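Local atomic coordinates of aminoglycoside acetyltransferase meta-AAC0020 (Uncultured bacterium, PDB entry 5F47), a protein that probably transfers an acetyl group from acetyl-coenzyme A to aminoglycoside antibiotics, as a GNAT-fold resistance enzyme. Residues P22-L27 against K50-N55; F60-L63 against I68-G71; L77-Y80 against P85-Y88; A110-Y115 against E121-Q126. All blocks are in the same frame, centred on the assembly; numbering follows the deposited sequence. Where two conformers were deposited one is given.

The four contacts follow one another along the chain, each closing before the next opens. Interaction 1 packs helix 21-34 against helix 45-53; interaction 2 is the hairpin of strands 57-64 and 67-77. Their centres lie 13 Å apart, and they touch where L27 meets G71. Interactions 3 and 4, with centres 11 Å apart, share the other end of the mixed sheet, where strands 86-94 and 122-128 are neighbours. The centres of interactions 2 and 3 are about 24 Å apart, on opposite sides of the chain's centre, while F60 against T111 and F114 ties interaction 2 to interaction 4. Together they span the GNAT fold; interactions 1, 3 and 4 also touch the second subunit.

Interaction 1: P22-L27 against K50-N55; sequences PKFIQL and KLLNQN. With CA (calcium ion), chain I.
F24 reaches from helix 21-34 to two leucines of helix 45-53, L51 and L52, in a buried, wholly apolar contact. Its CB starts out toward the other helix, and with CG anti to the backbone N (chi1 -170°) the ring is carried on toward helix 45-53. On the ring, CD2 comes first, 4.1 Å from CD1 of L52; this methyl approaches obliquely, and the two side chains run in opposite senses past one another. Farther out, CZ at the tip of the ring lies 3.9 Å from CD2 of L51, which sits at the ring edge, near its plane, with the two side chains at about a right angle. The helices are those that follow the first strand in the GNAT fold and pack over one side of its sheet; F24 and L27 also rest on V59 of strand 57-64. Residues N53 and N55 hold a calcium ion: N53 O and N55 OD1 each bind it at 2.4 Å, four waters join them, and E18 completes the site. One of those waters lies within hydrogen-bonding distance of L52 O (2.9 Å) and also near Q54 O, which brings the metal shell up to the residue whose side chain packs on F24.

Interaction 2: F60-L63 against I68-G71; sequences FVAL and IVGG
The flat groups that meet between V61-A62 and I68-G71 are peptides. Above the plane of the G70 carbonyl, 48° out of it, stands A62 N, 2.8 Å from G70 O; V69 N lies closer to the plane of the A62 carbonyl, tilted by 26°, at 2.9 Å from A62 O. Both N-H groups nevertheless point almost straight at their acceptors. The phenyl ring of F60 leads away from the hairpin and meets F114 of helix 103-117 edge-to-face, while F60 O lies 3.1 Å from G71 CA. Strands 57-64 and 67-77 form an antiparallel hairpin within the GNAT sheet, 57-64 being next to the edge strand 11-15, and V69 and G70 together face A62 as a classic beta bulge. On the face carrying V61, L63 and I68, the ethyl arm of I68 does the touching. A bend at chi2 (-69°) turns CD1 of I68 toward both neighbours, 3.5 Å from L63 CD2 and 3.6 Å from V61 CB. K23 of helix 21-34 packs on L63 and I68, and L27 on G71. Across the sheet, A62 CB meets V69 CG2 at 4.1 Å, and I103 of helix 103-117 packs on both.

Interaction 3: L77-Y80 against P85-Y88; sequences LEQY and PLAY
L77 pairs with L86 through both of its backbone polar atoms: L77 N gives a hydrogen bond to L86 O at 2.8 Å, and L86 N returns one to L77 O at 3.0 Å, each nearly straight at the hydrogen. This is an antiparallel hydrogen-bonded pair at the end of strand 67-77, where the chain is about to loop back into strand 86-94. Beyond the backbone, L77 CD1 comes within 4.1 Å of Y88 CB, while the Y88 ring leads off to stack with F124 of strand 122-128. E78 follows with its first bond directed away, but a bend at chi2 (-75°) swings the carboxylate back alongside P85, so that in one of two conformers OE1 is 3.6 Å from P85 CG; the second conformer makes this contact doubtful. Q79 then crosses L86 at about a right angle, its amide CD pressed to 3.4 Å from L86 CG, with NE2 near the CD2 methyl and OE1 near CD1. The second subunit contributes H47, bonded to Q79 O, and Y90, packed on L86, whose side chain lies about 7 Å from a bound glucose unit. Because Q79 NE2 is taken up by hydrogen bonds to K84 O and E121 OE2, the amide is fixed in rotation while its flat face lies against L86.

Interaction 4: A110-Y115 against E121-Q126; sequences ATNQFY and EEVFVQ
V123 enters between N112 and Y115, two side chains of helix 103-117 that meet its branches at different inclinations. The carboxamide of N112 comes at a slant and sets its oxygen against the whole isopropyl group: OD1 lies 3.3 Å from V123 CG2 and 3.4 Å from both CG1 and CB. That oxygen is buried here with no polar partner in the model. Y154 of the second subunit also packs on N112. Y115 runs across V123 at about a right angle. Its CB and CD2 are each 4.0 Å from V123 CG2, so the same methyl serves both helix residues; V123 holds CG2 anti to its carbonyl carbon, where it meets both N112 OD1 and Y115. The elements belong to the beta-alpha-beta crossover of the GNAT fold, in which helix 103-117 links the parallel neighbours 86-94 and 122-128; in relatives the start of this helix helps bind the acetyl-CoA pyrophosphate. The tyrosine ring has F114 CD2 over the centre of one face, 3.8 Å above the plane, and its hydroxyl is anchored by a hydrogen bond with S74 OG on strand 67-77. Strand 122-128 is not the true edge of the sheet: V123 to Q126 pair antiparallel with a strand of the second subunit, whose H151 meets the F124 ring.

Interaction 1: P22-L27 against K50-N55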
# COMPACT_ATOMS: atom_id res chain seq x y z
N PRO B 22 7.81 -23.04 -0.95
CA PRO B 22 6.66 -23.96 -1.02
C PRO B 22 5.46 -23.52 -0.19
O PRO B 22 4.33 -23.64 -0.67
CB PRO B 22 7.23 -25.28 -0.48
CG PRO B 22 8.67 -25.21 -0.82
CD PRO B 22 9.04 -23.77 -0.57
N LYS B 23 5.69 -23.02 1.03
CA LYS B 23 4.58 -22.55 1.85
C LYS B 23 3.97 -21.28 1.26
O LYS B 23 2.77 -21.07 1.36
CB LYS B 23 5.03 -22.31 3.29
CG LYS B 23 5.23 -23.60 4.07
CD LYS B 23 5.83 -23.33 5.44
CE LYS B 23 6.09 -24.62 6.20
NZ LYS B 23 6.88 -24.37 7.44
N PHE B 24 4.80 -20.44 0.63
CA PHE B 24 4.31 -19.23 -0.02
C PHE B 24 3.35 -19.60 -1.15
O PHE B 24 2.26 -19.03 -1.27
CB PHE B 24 5.50 -18.41 -0.53
CG PHE B 24 5.16 -17.01 -1.02
CD1 PHE B 24 4.03 -16.32 -0.59
CD2 PHE B 24 6.02 -16.39 -1.92
CE1 PHE B 24 3.77 -15.02 -1.07
CE2 PHE B 24 5.78 -15.12 -2.38
CZ PHE B 24 4.66 -14.43 -1.97
N ILE B 25 3.74 -20.59 -1.95
CA ILE B 25 2.90 -21.07 -3.05
C ILE B 25 1.61 -21.67 -2.51
O ILE B 25 0.53 -21.42 -3.05
CB ILE B 25 3.66 -22.07 -3.93
CG1 ILE B 25 4.74 -21.31 -4.70
CG2 ILE B 25 2.72 -22.79 -4.91
CD1 ILE B 25 5.67 -22.20 -5.50
N GLN B 26 1.69 -22.45 -1.42
CA GLN B 26 0.48 -22.96 -0.78
C GLN B 26 -0.45 -21.83 -0.36
O GLN B 26 -1.67 -21.91 -0.55
CB GLN B 26 0.81 -23.81 0.45
CG GLN B 26 1.33 -25.19 0.17
CD GLN B 26 1.63 -25.93 1.46
OE1 GLN B 26 0.74 -26.18 2.28
NE2 GLN B 26 2.91 -26.25 1.67
N LEU B 27 0.11 -20.76 0.21
CA LEU B 27 -0.71 -19.63 0.62
C LEU B 27 -1.36 -18.96 -0.59
O LEU B 27 -2.53 -18.60 -0.55
CB LEU B 27 0.12 -18.60 1.40
CG LEU B 27 -0.71 -17.40 1.88
CD1 LEU B 27 -1.85 -17.85 2.82
CD2 LEU B 27 0.17 -16.36 2.56
N LYS B 50 12.06 -14.13 -5.70
CA LYS B 50 12.58 -12.77 -5.62
C LYS B 50 11.75 -11.92 -4.67
O LYS B 50 12.29 -11.17 -3.84
CB LYS B 50 12.62 -12.13 -7.01
CG LYS B 50 13.38 -10.82 -7.10
CD LYS B 50 13.53 -10.37 -8.55
CE LYS B 50 14.11 -8.96 -8.66
NZ LYS B 50 14.34 -8.54 -10.08
N LEU B 51 10.44 -12.03 -4.77
CA LEU B 51 9.55 -11.32 -3.85
C LEU B 51 9.74 -11.77 -2.39
O LEU B 51 9.87 -10.94 -1.50
CB LEU B 51 8.10 -11.49 -4.30
CG LEU B 51 7.00 -10.95 -3.38
CD1 LEU B 51 7.22 -9.47 -3.14
CD2 LEU B 51 5.63 -11.19 -4.01
N LEU B 52 9.77 -13.08 -2.15
CA LEU B 52 9.98 -13.61 -0.81
C LEU B 52 11.32 -13.15 -0.23
O LEU B 52 11.45 -13.00 0.99
CB LEU B 52 9.90 -15.14 -0.83
CG LEU B 52 9.77 -15.88 0.50
CD1 LEU B 52 8.49 -15.45 1.19
CD2 LEU B 52 9.77 -17.37 0.24
N ASN B 53 12.30 -12.93 -1.10
CA ASN B 53 13.63 -12.45 -0.69
C ASN B 53 13.68 -10.97 -0.30
O ASN B 53 14.63 -10.55 0.35
CB ASN B 53 14.66 -12.67 -1.81
CG ASN B 53 15.09 -14.12 -1.97
OD1 ASN B 53 14.86 -14.96 -1.10
ND2 ASN B 53 15.74 -14.41 -3.09
N GLN B 54 12.68 -10.19 -0.71
CA GLN B 54 12.71 -8.75 -0.43
C GLN B 54 12.66 -8.49 1.07
O GLN B 54 11.95 -9.19 1.80
CB GLN B 54 11.55 -8.02 -1.12
CG GLN B 54 11.59 -8.10 -2.64
CD GLN B 54 10.42 -7.42 -3.34
OE1 GLN B 54 10.19 -7.63 -4.54
NE2 GLN B 54 9.69 -6.57 -2.61
N ASN B 55 13.39 -7.49 1.52
CA ASN B 55 13.42 -7.18 2.95
C ASN B 55 12.34 -6.19 3.37
O ASN B 55 12.35 -5.68 4.50
CB ASN B 55 14.80 -6.65 3.34
CG ASN B 55 15.89 -7.65 3.06
OD1 ASN B 55 15.67 -8.86 3.13
ND2 ASN B 55 17.08 -7.16 2.72
CA CA I . 15.86 -11.15 2.30
O HOH W 1 13.45 -11.81 2.79
O HOH W 2 17.18 -10.16 0.62
O HOH W 3 18.00 -10.97 3.35
O HOH W 4 15.61 -11.79 4.58

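Interaction 2: F60-L63 against I68-G71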
# COMPACT_ATOMS: atom_id res chain seq x y z
N PHE B 60 2.99 -14.09 6.85
CA PHE B 60 2.73 -14.88 8.04
C PHE B 60 1.74 -15.97 7.69
O PHE B 60 0.75 -15.70 7.01
CB PHE B 60 2.18 -14.01 9.17
CG PHE B 60 3.17 -13.00 9.68
CD1 PHE B 60 3.39 -11.82 8.98
CD2 PHE B 60 3.88 -13.22 10.84
CE1 PHE B 60 4.30 -10.89 9.43
CE2 PHE B 60 4.79 -12.28 11.31
CZ PHE B 60 5.00 -11.12 10.58
N VAL B 61 1.99 -17.19 8.14
CA VAL B 61 1.08 -18.29 7.85
C VAL B 61 0.61 -19.04 9.09
O VAL B 61 1.24 -19.01 10.15
CB VAL B 61 1.73 -19.31 6.88
CG1 VAL B 61 2.10 -18.62 5.57
CG2 VAL B 61 2.94 -20.00 7.49
N ALA B 62 -0.53 -19.70 8.93
CA ALA B 62 -1.06 -20.57 9.97
C ALA B 62 -0.99 -22.00 9.47
O ALA B 62 -1.37 -22.29 8.34
CB ALA B 62 -2.48 -20.20 10.31
N LEU B 63 -0.50 -22.90 10.33
CA LEU B 63 -0.25 -24.27 9.93
C LEU B 63 -0.95 -25.23 10.86
O LEU B 63 -0.91 -25.06 12.08
CB LEU B 63 1.24 -24.57 9.95
CG LEU B 63 2.10 -23.90 8.88
CD1 LEU B 63 3.43 -23.49 9.47
CD2 LEU B 63 2.31 -24.88 7.73
N ILE B 68 -0.85 -25.43 5.22
CA ILE B 68 -1.21 -24.03 5.33
C ILE B 68 -2.73 -23.90 5.37
O ILE B 68 -3.42 -24.34 4.44
CB ILE B 68 -0.65 -23.22 4.15
CG1 ILE B 68 0.88 -23.25 4.15
CG2 ILE B 68 -1.19 -21.80 4.17
CD1 ILE B 68 1.48 -22.50 5.29
N VAL B 69 -3.26 -23.32 6.44
CA VAL B 69 -4.71 -23.18 6.56
C VAL B 69 -5.11 -21.70 6.65
O VAL B 69 -6.29 -21.37 6.78
CB VAL B 69 -5.24 -23.95 7.77
CG1 VAL B 69 -5.03 -25.46 7.56
CG2 VAL B 69 -4.59 -23.46 9.06
N GLY B 70 -4.12 -20.82 6.56
CA GLY B 70 -4.40 -19.40 6.56
C GLY B 70 -3.12 -18.61 6.43
O GLY B 70 -2.03 -19.15 6.60
N GLY B 71 -3.23 -17.34 6.08
CA GLY B 71 -2.05 -16.50 6.10
C GLY B 71 -2.34 -15.08 5.68
O GLY B 71 -3.45 -14.78 5.26

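Interaction 3: L77-Y80 against P85-Y88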
# COMPACT_ATOMS: atom_id res chain seq x y z
N LEU B 77 6.22 0.03 4.24
CA LEU B 77 6.27 1.34 3.58
C LEU B 77 7.06 2.33 4.44
O LEU B 77 6.55 2.84 5.45
CB LEU B 77 4.86 1.86 3.34
CG LEU B 77 3.87 0.94 2.61
CD1 LEU B 77 2.51 1.62 2.48
CD2 LEU B 77 4.40 0.49 1.23
N GLU B 78 8.31 2.58 4.06
CA GLU B 78 9.10 3.61 4.72
C GLU B 78 8.44 4.97 4.49
O GLU B 78 8.02 5.26 3.37
CB GLU B 78 10.53 3.61 4.20
CG GLU B 78 11.29 2.34 4.50
CD GLU B 78 11.74 2.22 5.95
OE1 GLU B 78 12.05 1.09 6.37
OE2 GLU B 78 11.81 3.26 6.65
N GLN B 79 8.34 5.77 5.55
CA GLN B 79 7.64 7.05 5.50
C GLN B 79 8.53 8.27 5.32
O GLN B 79 9.72 8.25 5.68
CB GLN B 79 6.85 7.30 6.78
CG GLN B 79 5.77 6.27 7.06
CD GLN B 79 4.88 6.75 8.18
OE1 GLN B 79 3.94 7.52 7.96
NE2 GLN B 79 5.18 6.32 9.41
N TYR B 80 7.95 9.33 4.78
CA TYR B 80 8.60 10.64 4.79
C TYR B 80 8.04 11.54 5.89
O TYR B 80 8.55 12.63 6.10
CB TYR B 80 8.50 11.32 3.41
CG TYR B 80 7.15 11.17 2.76
CD1 TYR B 80 6.13 12.08 3.00
CD2 TYR B 80 6.90 10.09 1.90
CE1 TYR B 80 4.89 11.92 2.40
CE2 TYR B 80 5.66 9.92 1.32
CZ TYR B 80 4.66 10.84 1.56
OH TYR B 80 3.43 10.67 0.97
N PRO B 85 8.50 3.17 10.19
CA PRO B 85 7.71 2.78 9.02
C PRO B 85 6.28 2.37 9.31
O PRO B 85 5.85 2.21 10.46
CB PRO B 85 8.48 1.56 8.47
CG PRO B 85 9.78 1.55 9.17
CD PRO B 85 9.60 2.24 10.47
N LEU B 86 5.54 2.23 8.22
CA LEU B 86 4.21 1.64 8.22
C LEU B 86 4.31 0.22 7.69
O LEU B 86 5.18 -0.10 6.89
CB LEU B 86 3.24 2.41 7.32
CG LEU B 86 3.05 3.90 7.61
CD1 LEU B 86 2.21 4.54 6.52
CD2 LEU B 86 2.40 4.14 8.96
N ALA B 87 3.39 -0.63 8.13
CA ALA B 87 3.17 -1.90 7.46
C ALA B 87 1.76 -1.97 6.90
O ALA B 87 0.78 -1.65 7.58
CB ALA B 87 3.42 -3.05 8.42
N TYR B 88 1.67 -2.42 5.66
CA TYR B 88 0.43 -2.54 4.91
C TYR B 88 0.08 -4.01 4.77
O TYR B 88 0.76 -4.71 4.02
CB TYR B 88 0.63 -1.91 3.52
CG TYR B 88 -0.56 -1.86 2.61
CD1 TYR B 88 -1.85 -2.05 3.07
CD2 TYR B 88 -0.37 -1.61 1.26
CE1 TYR B 88 -2.93 -1.99 2.20
CE2 TYR B 88 -1.44 -1.54 0.39
CZ TYR B 88 -2.71 -1.72 0.86
OH TYR B 88 -3.76 -1.64 -0.01

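Interaction 4: A110-Y115 against E121-Q126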
# COMPACT_ATOMS: atom_id res chain seq x y z
N ALA B 110 0.11 -11.84 15.69
CA ALA B 110 1.53 -12.12 15.45
C ALA B 110 2.17 -11.06 14.56
O ALA B 110 3.31 -10.67 14.75
CB ALA B 110 1.69 -13.51 14.82
N THR B 111 1.39 -10.60 13.59
CA THR B 111 1.87 -9.61 12.66
C THR B 111 2.12 -8.29 13.37
O THR B 111 3.19 -7.70 13.22
CB THR B 111 0.85 -9.42 11.53
OG1 THR B 111 0.75 -10.65 10.81
CG2 THR B 111 1.29 -8.32 10.55
N ASN B 112 1.14 -7.84 14.14
CA ASN B 112 1.31 -6.58 14.85
C ASN B 112 2.40 -6.65 15.91
O ASN B 112 3.10 -5.67 16.14
CB ASN B 112 -0.01 -6.11 15.45
CG ASN B 112 -1.00 -5.71 14.38
OD1 ASN B 112 -0.63 -5.60 13.20
ND2 ASN B 112 -2.25 -5.49 14.77
N GLN B 113 2.55 -7.81 16.56
CA GLN B 113 3.64 -8.00 17.50
C GLN B 113 5.00 -7.88 16.81
O GLN B 113 5.92 -7.26 17.33
CB GLN B 113 3.51 -9.37 18.17
CG GLN B 113 4.65 -9.71 19.13
CD GLN B 113 4.69 -8.80 20.35
OE1 GLN B 113 3.66 -8.30 20.81
NE2 GLN B 113 5.89 -8.60 20.89
N PHE B 114 5.12 -8.50 15.64
CA PHE B 114 6.35 -8.42 14.86
C PHE B 114 6.74 -6.98 14.51
O PHE B 114 7.89 -6.57 14.72
CB PHE B 114 6.19 -9.25 13.58
CG PHE B 114 7.37 -9.18 12.64
CD1 PHE B 114 8.55 -9.84 12.95
CD2 PHE B 114 7.26 -8.50 11.43
CE1 PHE B 114 9.63 -9.80 12.07
CE2 PHE B 114 8.33 -8.46 10.55
CZ PHE B 114 9.50 -9.10 10.87
N TYR B 115 5.78 -6.20 14.02
CA TYR B 115 6.09 -4.86 13.58
C TYR B 115 6.26 -3.93 14.78
O TYR B 115 6.98 -2.93 14.71
CB TYR B 115 5.01 -4.36 12.62
CG TYR B 115 5.17 -4.97 11.24
CD1 TYR B 115 6.33 -4.76 10.51
CD2 TYR B 115 4.16 -5.72 10.68
CE1 TYR B 115 6.48 -5.30 9.23
CE2 TYR B 115 4.29 -6.27 9.39
CZ TYR B 115 5.45 -6.04 8.69
OH TYR B 115 5.61 -6.57 7.42
N GLU B 121 5.38 2.44 13.24
CA GLU B 121 4.38 3.36 13.78
C GLU B 121 3.00 2.70 13.82
O GLU B 121 2.24 2.89 14.77
CB GLU B 121 4.30 4.66 12.95
CG GLU B 121 3.31 5.66 13.59
CD GLU B 121 3.05 6.93 12.77
OE1 GLU B 121 2.13 7.70 13.13
OE2 GLU B 121 3.74 7.19 11.78
N GLU B 122 2.69 1.94 12.78
CA GLU B 122 1.31 1.60 12.50
C GLU B 122 1.24 0.47 11.51
O GLU B 122 2.08 0.38 10.61
CB GLU B 122 0.60 2.82 11.94
CG GLU B 122 -0.86 2.65 11.61
CD GLU B 122 -1.37 3.85 10.85
OE1 GLU B 122 -1.67 3.72 9.64
OE2 GLU B 122 -1.45 4.94 11.46
N VAL B 123 0.24 -0.39 11.67
CA VAL B 123 -0.09 -1.41 10.68
C VAL B 123 -1.46 -1.04 10.16
O VAL B 123 -2.32 -0.68 10.94
CB VAL B 123 -0.11 -2.82 11.31
CG1 VAL B 123 -0.55 -3.86 10.32
CG2 VAL B 123 1.26 -3.19 11.89
N PHE B 124 -1.68 -1.10 8.85
CA PHE B 124 -3.04 -0.89 8.34
C PHE B 124 -3.46 -1.94 7.32
O PHE B 124 -2.64 -2.66 6.76
CB PHE B 124 -3.19 0.54 7.76
CG PHE B 124 -2.35 0.83 6.53
CD1 PHE B 124 -1.02 1.20 6.65
CD2 PHE B 124 -2.91 0.77 5.27
CE1 PHE B 124 -0.25 1.49 5.51
CE2 PHE B 124 -2.15 1.08 4.14
CZ PHE B 124 -0.84 1.43 4.27
N VAL B 125 -4.77 -2.01 7.11
CA VAL B 125 -5.38 -3.05 6.28
C VAL B 125 -6.72 -2.54 5.77
O VAL B 125 -7.35 -1.68 6.41
CB VAL B 125 -5.54 -4.37 7.07
CG1 VAL B 125 -6.54 -4.20 8.22
CG2 VAL B 125 -5.99 -5.52 6.16
N GLN B 126 -7.16 -3.04 4.63
CA GLN B 126 -8.44 -2.62 4.09
C GLN B 126 -9.34 -3.81 3.79
O GLN B 126 -8.89 -4.94 3.60
CB GLN B 126 -8.20 -1.79 2.83
CG GLN B 126 -7.55 -0.45 3.13
CD GLN B 126 -6.33 -0.20 2.30
OE1 GLN B 126 -6.03 -0.97 1.39
NE2 GLN B 126 -5.61 0.87 2.61